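Local coordinates for probable zinc protease PqqL (Escherichia coli, PDB 6OFS), which probably acts as a zinc-dependent endopeptidase of the M16 (insulinase) family in the periplasm, at residues E57-N62 with A124-L129. Residues are numbered along the deposited sequence; the frame is centred on the assembly and turned at random.
With ZN (zinc ion), chain B.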
ATOM      1  N   GLU A  57      45.282   0.876  -7.524  1.00 40.87           N
ATOM      2  CA  GLU A  57      44.578  -0.375  -7.202  1.00 41.17           C
ATOM      3  C   GLU A  57      45.535  -1.581  -7.412  1.00 45.48           C
ATOM      4  O   GLU A  57      45.763  -2.352  -6.477  1.00 44.36           O
ATOM      5  CB  GLU A  57      43.307  -0.492  -8.066  1.00 42.10           C
ATOM      6  CG  GLU A  57      42.514  -1.774  -7.895  1.00 52.37           C
ATOM      7  CD  GLU A  57      42.194  -2.458  -9.206  1.00 68.21           C
ATOM      8  OE1 GLU A  57      42.807  -3.513  -9.490  1.00 54.94           O
ATOM      9  OE2 GLU A  57      41.340  -1.936  -9.959  1.00 72.18           O
ATOM     10  N   HIS A  58      46.148  -1.681  -8.612  1.00 43.31           N
ATOM     11  CA  HIS A  58      47.120  -2.732  -8.946  1.00 43.62           C
ATOM     12  C   HIS A  58      48.339  -2.732  -7.988  1.00 48.04           C
ATOM     13  O   HIS A  58      48.733  -3.795  -7.512  1.00 46.55           O
ATOM     14  CB  HIS A  58      47.591  -2.567 -10.395  1.00 44.08           C
ATOM     15  CG  HIS A  58      46.681  -3.190 -11.406  1.00 47.40           C
ATOM     16  ND1 HIS A  58      47.088  -4.274 -12.179  1.00 48.90           N
ATOM     17  CD2 HIS A  58      45.414  -2.864 -11.747  1.00 49.17           C
ATOM     18  CE1 HIS A  58      46.059  -4.568 -12.953  1.00 48.29           C
ATOM     19  NE2 HIS A  58      45.023  -3.756 -12.723  1.00 48.70           N
ATOM     20  N   MET A  59      48.895  -1.533  -7.678  1.00 45.29           N
ATOM     21  CA  MET A  59      50.086  -1.375  -6.837  1.00 45.48           C
ATOM     22  C   MET A  59      49.921  -1.828  -5.384  1.00 49.51           C
ATOM     23  O   MET A  59      50.935  -2.000  -4.696  1.00 50.14           O
ATOM     24  CB  MET A  59      50.624   0.057  -6.895  1.00 47.73           C
ATOM     25  CG  MET A  59      51.388   0.363  -8.170  1.00 51.23           C
ATOM     26  SD  MET A  59      52.596  -0.897  -8.671  1.00 55.68           S
ATOM     27  CE  MET A  59      53.869  -0.620  -7.501  1.00 53.20           C
ATOM     28  N   MET A  60      48.668  -2.060  -4.932  1.00 45.21           N
ATOM     29  CA  MET A  60      48.342  -2.540  -3.580  1.00 44.79           C
ATOM     30  C   MET A  60      48.794  -3.975  -3.378  1.00 50.79           C
ATOM     31  O   MET A  60      49.018  -4.410  -2.239  1.00 50.89           O
ATOM     32  CB  MET A  60      46.834  -2.427  -3.302  1.00 46.02           C
ATOM     33  CG  MET A  60      46.342  -1.007  -3.133  1.00 48.98           C
ATOM     34  SD  MET A  60      47.265   0.017  -1.953  1.00 52.94           S
ATOM     35  CE  MET A  60      48.229   1.005  -3.129  1.00 49.42           C
ATOM     36  N   PHE A  61      48.935  -4.700  -4.497  1.00 48.05           N
ATOM     37  CA  PHE A  61      49.364  -6.089  -4.552  1.00 49.12           C
ATOM     38  C   PHE A  61      50.847  -6.202  -4.921  1.00 55.88           C
ATOM     39  O   PHE A  61      51.362  -7.318  -4.995  1.00 57.56           O
ATOM     40  CB  PHE A  61      48.463  -6.866  -5.534  1.00 50.57           C
ATOM     41  CG  PHE A  61      47.025  -6.918  -5.067  1.00 51.79           C
ATOM     42  CD1 PHE A  61      46.602  -7.902  -4.175  1.00 55.18           C
ATOM     43  CD2 PHE A  61      46.120  -5.932  -5.441  1.00 53.05           C
ATOM     44  CE1 PHE A  61      45.294  -7.911  -3.688  1.00 55.68           C
ATOM     45  CE2 PHE A  61      44.816  -5.935  -4.942  1.00 55.95           C
ATOM     46  CZ  PHE A  61      44.408  -6.932  -4.078  1.00 54.39           C
ATOM     47  N   ASN A  62      51.544  -5.050  -5.104  1.00 51.88           N
ATOM     48  CA  ASN A  62      52.944  -5.032  -5.508  1.00 52.18           C
ATOM     49  C   ASN A  62      53.893  -4.294  -4.524  1.00 57.66           C
ATOM     50  O   ASN A  62      54.855  -3.647  -4.959  1.00 56.82           O
ATOM     51  CB  ASN A  62      53.075  -4.496  -6.942  1.00 53.43           C
ATOM     52  CG  ASN A  62      52.517  -5.459  -7.968  1.00 78.26           C
ATOM     53  OD1 ASN A  62      51.309  -5.509  -8.205  1.00 75.09           O
ATOM     54  ND2 ASN A  62      53.376  -6.257  -8.590  1.00 70.37           N
ATOM     55  N   ALA A 124      51.532   1.379   1.466  1.00 50.80           N
ATOM     56  CA  ALA A 124      51.984   1.067   0.103  1.00 49.35           C
ATOM     57  C   ALA A 124      53.268   1.812  -0.223  1.00 52.94           C
ATOM     58  O   ALA A 124      53.390   3.019   0.008  1.00 52.14           O
ATOM     59  CB  ALA A 124      50.916   1.389  -0.913  1.00 49.21           C
ATOM     60  N   THR A 125      54.236   1.067  -0.738  1.00 50.51           N
ATOM     61  CA  THR A 125      55.585   1.545  -0.996  1.00 50.79           C
ATOM     62  C   THR A 125      55.839   2.078  -2.420  1.00 54.75           C
ATOM     63  O   THR A 125      56.658   2.981  -2.548  1.00 54.81           O
ATOM     64  CB  THR A 125      56.581   0.460  -0.599  1.00 56.03           C
ATOM     65  OG1 THR A 125      56.258  -0.770  -1.278  1.00 53.51           O
ATOM     66  CG2 THR A 125      56.608   0.254   0.927  1.00 50.14           C
ATOM     67  N   PHE A 126      55.154   1.566  -3.464  1.00 51.96           N
ATOM     68  CA  PHE A 126      55.329   2.015  -4.864  1.00 52.48           C
ATOM     69  C   PHE A 126      56.811   1.996  -5.302  1.00 62.43           C
ATOM     70  O   PHE A 126      57.369   3.036  -5.695  1.00 62.74           O
ATOM     71  CB  PHE A 126      54.710   3.416  -5.110  1.00 52.86           C
ATOM     72  CG  PHE A 126      53.267   3.544  -4.709  1.00 53.05           C
ATOM     73  CD1 PHE A 126      52.251   3.113  -5.558  1.00 54.88           C
ATOM     74  CD2 PHE A 126      52.917   4.116  -3.492  1.00 54.42           C
ATOM     75  CE1 PHE A 126      50.910   3.228  -5.180  1.00 55.25           C
ATOM     76  CE2 PHE A 126      51.576   4.253  -3.129  1.00 56.32           C
ATOM     77  CZ  PHE A 126      50.583   3.792  -3.967  1.00 53.79           C
ATOM     78  N   GLU A 127      57.458   0.823  -5.177  1.00 61.45           N
ATOM     79  CA  GLU A 127      58.869   0.665  -5.536  1.00 62.27           C
ATOM     80  C   GLU A 127      59.038   0.803  -7.044  1.00 64.31           C
ATOM     81  O   GLU A 127      58.243   0.220  -7.784  1.00 62.87           O
ATOM     82  CB  GLU A 127      59.418  -0.675  -5.013  1.00 64.50           C
ATOM     83  CG  GLU A 127      59.483  -0.767  -3.490  1.00 78.15           C
ATOM     84  CD  GLU A 127      60.516   0.093  -2.778  1.00106.06           C
ATOM     85  OE1 GLU A 127      61.510   0.507  -3.421  1.00 99.39           O
ATOM     86  OE2 GLU A 127      60.333   0.341  -1.564  1.00103.94           O
ATOM     87  N   LYS A 128      60.038   1.609  -7.496  1.00 61.14           N
ATOM     88  CA  LYS A 128      60.281   1.894  -8.924  1.00 60.75           C
ATOM     89  C   LYS A 128      60.300   0.651  -9.825  1.00 64.11           C
ATOM     90  O   LYS A 128      59.689   0.677 -10.898  1.00 63.08           O
ATOM     91  CB  LYS A 128      61.541   2.737  -9.157  1.00 62.97           C
ATOM     92  CG  LYS A 128      61.506   3.469 -10.505  1.00 75.93           C
ATOM     93  CD  LYS A 128      62.900   3.859 -10.986  1.00 88.09           C
ATOM     94  CE  LYS A 128      62.923   4.250 -12.446  1.00 92.00           C
ATOM     95  NZ  LYS A 128      62.925   3.066 -13.341  1.00 90.44           N
ATOM     96  N   LEU A 129      60.976  -0.425  -9.388  1.00 60.94           N
ATOM     97  CA  LEU A 129      61.043  -1.670 -10.151  1.00 60.59           C
ATOM     98  C   LEU A 129      59.674  -2.315 -10.259  1.00 61.87           C
ATOM     99  O   LEU A 129      59.287  -2.729 -11.351  1.00 61.33           O
ATOM    100  CB  LEU A 129      62.070  -2.644  -9.553  1.00 61.65           C
ATOM    101  CG  LEU A 129      63.527  -2.277  -9.828  1.00 67.53           C
ATOM    102  CD1 LEU A 129      64.430  -2.718  -8.695  1.00 68.10           C
ATOM    103  CD2 LEU A 129      63.992  -2.834 -11.167  1.00 71.00           C
TER
HETATM  104 ZN    ZN B1001      43.110  -4.050 -13.559  1.00 65.89          ZN
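F126 meets M59 and M60 obliquely through CD1, CE1 and CZ of its ring, in a wholly apolar contact without a hydrogen bond between 57-62 and 124-129. M59 meets the ring through the root of its side chain, CB lying 3.6 Å from F126 CE1. Bent at chi2 and chi3, the M59 chain carries on past the ring until its CE is 4.0 Å from F126 CA. M60 starts away from 124-129, yet the bends in its chain bring CE back, 3.7 Å from F126 CZ and 3.5 Å from A124 CB, so that one methyl touches both residues. With CG anti to its carbonyl carbon (chi1 -54°), F126 turns its ring toward M59 and M60. With alanine in place of F126, M59 CB and M60 CE would probably lose their ring partner, and the edge-to-face contact with Y190 would go too. H58 NE2 binds zinc at 2.1 Å together with H54, within the inverted HxxEH motif of M16 peptidases; E57 is the predicted proton acceptor. The contact thus joins zinc-site helix 52-59 and the type I turn M59-N62 to the loop leading into helix 128-144, whose E134, a predicted zinc ligand, touches M59 and hydrogen-bonds H58 ND1 through OE1. Helix 183-193 flanks F126 through L186, R187 and Y190, while Y98 of strand 96-103 touches M60.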